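Uncharacterized conserved protein of COG5135 (Nostoc punctiforme, PDB 2I51) binds flavin mononucleotide and is related to pyridoxamine 5'-phosphate oxidases, though the reaction it catalyses, if any, is not established. Local coordinates at residues A[5-10]-A[178-183]. Residues are numbered along the deposited sequence; the frame is centred on the assembly and turned at random.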
loop_
_atom_site.group_PDB
_atom_site.type_symbol
_atom_site.label_atom_id
_atom_site.label_comp_id
_atom_site.label_asym_id
_atom_site.label_seq_id
_atom_site.Cartn_x
_atom_site.Cartn_y
_atom_site.Cartn_z
ATOM N N ALA A 5 18.986 13.675 3.489
ATOM C CA ALA A 5 17.710 14.343 3.377
ATOM C C ALA A 5 17.159 14.593 4.770
ATOM O O ALA A 5 17.419 13.838 5.717
ATOM C CB ALA A 5 16.747 13.459 2.564
ATOM N N PRO A 6 16.362 15.656 4.933
ATOM C CA PRO A 6 15.942 16.101 6.255
ATOM C C PRO A 6 14.963 15.195 6.976
ATOM O O PRO A 6 14.717 15.386 8.156
ATOM C CB PRO A 6 15.285 17.462 5.953
ATOM C CG PRO A 6 14.855 17.376 4.564
ATOM C CD PRO A 6 15.964 16.624 3.891
ATOM N N TRP A 7 14.412 14.221 6.270
ATOM C CA TRP A 7 13.509 13.228 6.826
ATOM C C TRP A 7 14.234 11.946 7.205
ATOM O O TRP A 7 13.609 11.018 7.747
ATOM C CB TRP A 7 12.340 12.884 5.862
ATOM C CG TRP A 7 12.769 12.732 4.422
ATOM C CD1 TRP A 7 12.685 13.677 3.464
ATOM C CD2 TRP A 7 13.396 11.589 3.804
ATOM N NE1 TRP A 7 13.204 13.216 2.301
ATOM C CE2 TRP A 7 13.657 11.941 2.458
ATOM C CE3 TRP A 7 13.732 10.302 4.235
ATOM C CZ2 TRP A 7 14.248 11.046 1.553
ATOM C CZ3 TRP A 7 14.339 9.428 3.361
ATOM C CH2 TRP A 7 14.604 9.813 2.018
ATOM N N ARG A 8 15.552 11.898 6.993
ATOM C CA ARG A 8 16.284 10.681 7.304
ATOM C C ARG A 8 16.318 10.386 8.804
ATOM O O ARG A 8 16.217 9.216 9.203
ATOM C CB ARG A 8 17.698 10.695 6.733
ATOM C CG ARG A 8 17.738 10.511 5.240
ATOM C CD ARG A 8 17.545 9.115 4.818
ATOM N NE ARG A 8 18.554 8.131 5.247
ATOM C CZ ARG A 8 19.652 7.836 4.554
ATOM N NH1 ARG A 8 19.954 8.488 3.443
ATOM N NH2 ARG A 8 20.464 6.868 4.958
ATOM N N GLY A 9 16.444 11.411 9.626
ATOM C CA GLY A 9 16.393 11.198 11.053
ATOM C C GLY A 9 15.073 10.645 11.532
ATOM O O GLY A 9 15.033 9.753 12.399
ATOM N N ALA A 10 13.982 11.128 10.936
ATOM C CA ALA A 10 12.638 10.657 11.284
ATOM C C ALA A 10 12.520 9.176 10.965
ATOM O O ALA A 10 11.962 8.361 11.758
ATOM C CB ALA A 10 11.546 11.485 10.553
ATOM N N TRP A 178 3.932 16.572 8.338
ATOM C CA TRP A 178 4.974 17.349 7.705
ATOM C C TRP A 178 5.145 16.898 6.282
ATOM O O TRP A 178 5.158 15.697 6.015
ATOM C CB TRP A 178 6.299 17.178 8.443
ATOM C CG TRP A 178 6.393 17.959 9.656
ATOM C CD1 TRP A 178 5.971 17.604 10.902
ATOM C CD2 TRP A 178 6.964 19.266 9.783
ATOM N NE1 TRP A 178 6.220 18.630 11.791
ATOM C CE2 TRP A 178 6.834 19.650 11.127
ATOM C CE3 TRP A 178 7.575 20.146 8.886
ATOM C CZ2 TRP A 178 7.307 20.890 11.602
ATOM C CZ3 TRP A 178 8.036 21.376 9.353
ATOM C CH2 TRP A 178 7.894 21.733 10.696
ATOM N N LEU A 179 5.294 17.854 5.373
ATOM C CA LEU A 179 5.547 17.612 3.983
ATOM C C LEU A 179 6.940 18.092 3.653
ATOM O O LEU A 179 7.325 19.203 4.001
ATOM C CB LEU A 179 4.534 18.371 3.132
ATOM C CG LEU A 179 4.458 18.152 1.648
ATOM C CD1 LEU A 179 4.128 16.680 1.271
ATOM C CD2 LEU A 179 3.390 19.162 1.111
ATOM N N TYR A 180 7.678 17.265 2.941
ATOM C CA TYR A 180 9.027 17.579 2.489
ATOM C C TYR A 180 9.020 17.496 0.973
ATOM O O TYR A 180 8.481 16.553 0.395
ATOM C CB TYR A 180 10.008 16.542 3.041
ATOM C CG TYR A 180 10.106 16.402 4.531
ATOM C CD1 TYR A 180 9.218 15.615 5.231
ATOM C CD2 TYR A 180 11.124 17.077 5.227
ATOM C CE1 TYR A 180 9.310 15.481 6.575
ATOM C CE2 TYR A 180 11.240 16.936 6.587
ATOM C CZ TYR A 180 10.331 16.129 7.258
ATOM O OH TYR A 180 10.414 16.010 8.642
ATOM N N HIS A 181 9.655 18.451 0.300
ATOM C CA HIS A 181 9.736 18.446 -1.161
ATOM C C HIS A 181 11.149 18.803 -1.637
ATOM O O HIS A 181 11.772 19.678 -1.081
ATOM C CB HIS A 181 8.694 19.402 -1.735
ATOM C CG HIS A 181 8.686 19.452 -3.227
ATOM N ND1 HIS A 181 8.098 18.482 -4.009
ATOM C CD2 HIS A 181 9.249 20.340 -4.081
ATOM C CE1 HIS A 181 8.299 18.774 -5.284
ATOM N NE2 HIS A 181 8.981 19.904 -5.354
ATOM N N ARG A 182 11.618 18.111 -2.664
ATOM C CA ARG A 182 12.925 18.352 -3.263
ATOM C C ARG A 182 12.725 19.102 -4.578
ATOM O O ARG A 182 11.919 18.674 -5.409
ATOM C CB ARG A 182 13.642 17.032 -3.536
ATOM C CG ARG A 182 15.105 17.248 -3.785
ATOM C CD ARG A 182 15.822 16.019 -4.026
ATOM N NE ARG A 182 15.479 15.438 -5.322
ATOM C CZ ARG A 182 15.843 14.211 -5.675
ATOM N NH1 ARG A 182 16.505 13.460 -4.808
ATOM N NH2 ARG A 182 15.527 13.738 -6.867
ATOM N N ASN A 183 13.420 20.229 -4.737
ATOM C CA ASN A 183 13.251 21.023 -5.955
ATOM C C ASN A 183 14.220 20.567 -7.039
ATOM O O ASN A 183 14.936 19.561 -6.883
ATOM C CB ASN A 183 13.341 22.531 -5.630
ATOM C CG ASN A 183 14.729 22.995 -5.196
ATOM O OD1 ASN A 183 15.721 22.313 -5.364
ATOM N ND2 ASN A 183 14.776 24.194 -4.613
#
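Trp7 and Tyr180 have the closest backbones across this contact, with Trp7 CA 7.6 Å from Tyr180 CA, and no hydrogen bond joins the two segments. Residues 5-8 form a type I beta turn, closed by Arg8 N bonding to Ala5 O, and the turn leads into helix 8-17. Residues 178-182 form the last part of strand 176-182. The side chain of Tyr180 leaves the strand toward the turn and makes all the close contacts from the strand side. Trp7 CB sits almost squarely over one face of this ring, 4.0 Å from its centroid and 9° off the normal, in a CH-pi contact. The indole of Trp7 meets the same phenol ring edge-to-face, with the planes at 77°. Its edge atom CD1 does the touching, 3.9 Å from Tyr180 CG. A chi1 of 42° sets Trp7 CG between its backbone N and carbonyl carbon, which turns the indole edge toward the root of the tyrosine ring. Ala5 CB lies against one face of the indole, toward its rim. Pro6 adds an apolar contact beside Trp7, with CG 3.8 Å from Tyr180 CD2. The curled antiparallel sheet is that of the pyridoxamine 5'-phosphate oxidase-like, FMN-binding fold. Here the N-terminal turn packs on strand 176-182, which pairs with strands 155-169 and 188-192. A bound FMN lies about 13 Å from the side chain of Tyr180. An alanine in place of Tyr180 would probably leave Trp7 CB and the indole edge without their aromatic partner and open a gap beside Pro6. Trp7 also touches Pro162 and Val165 of strand 155-169 and makes an edge-to-face pair with Trp188 of strand 188-192.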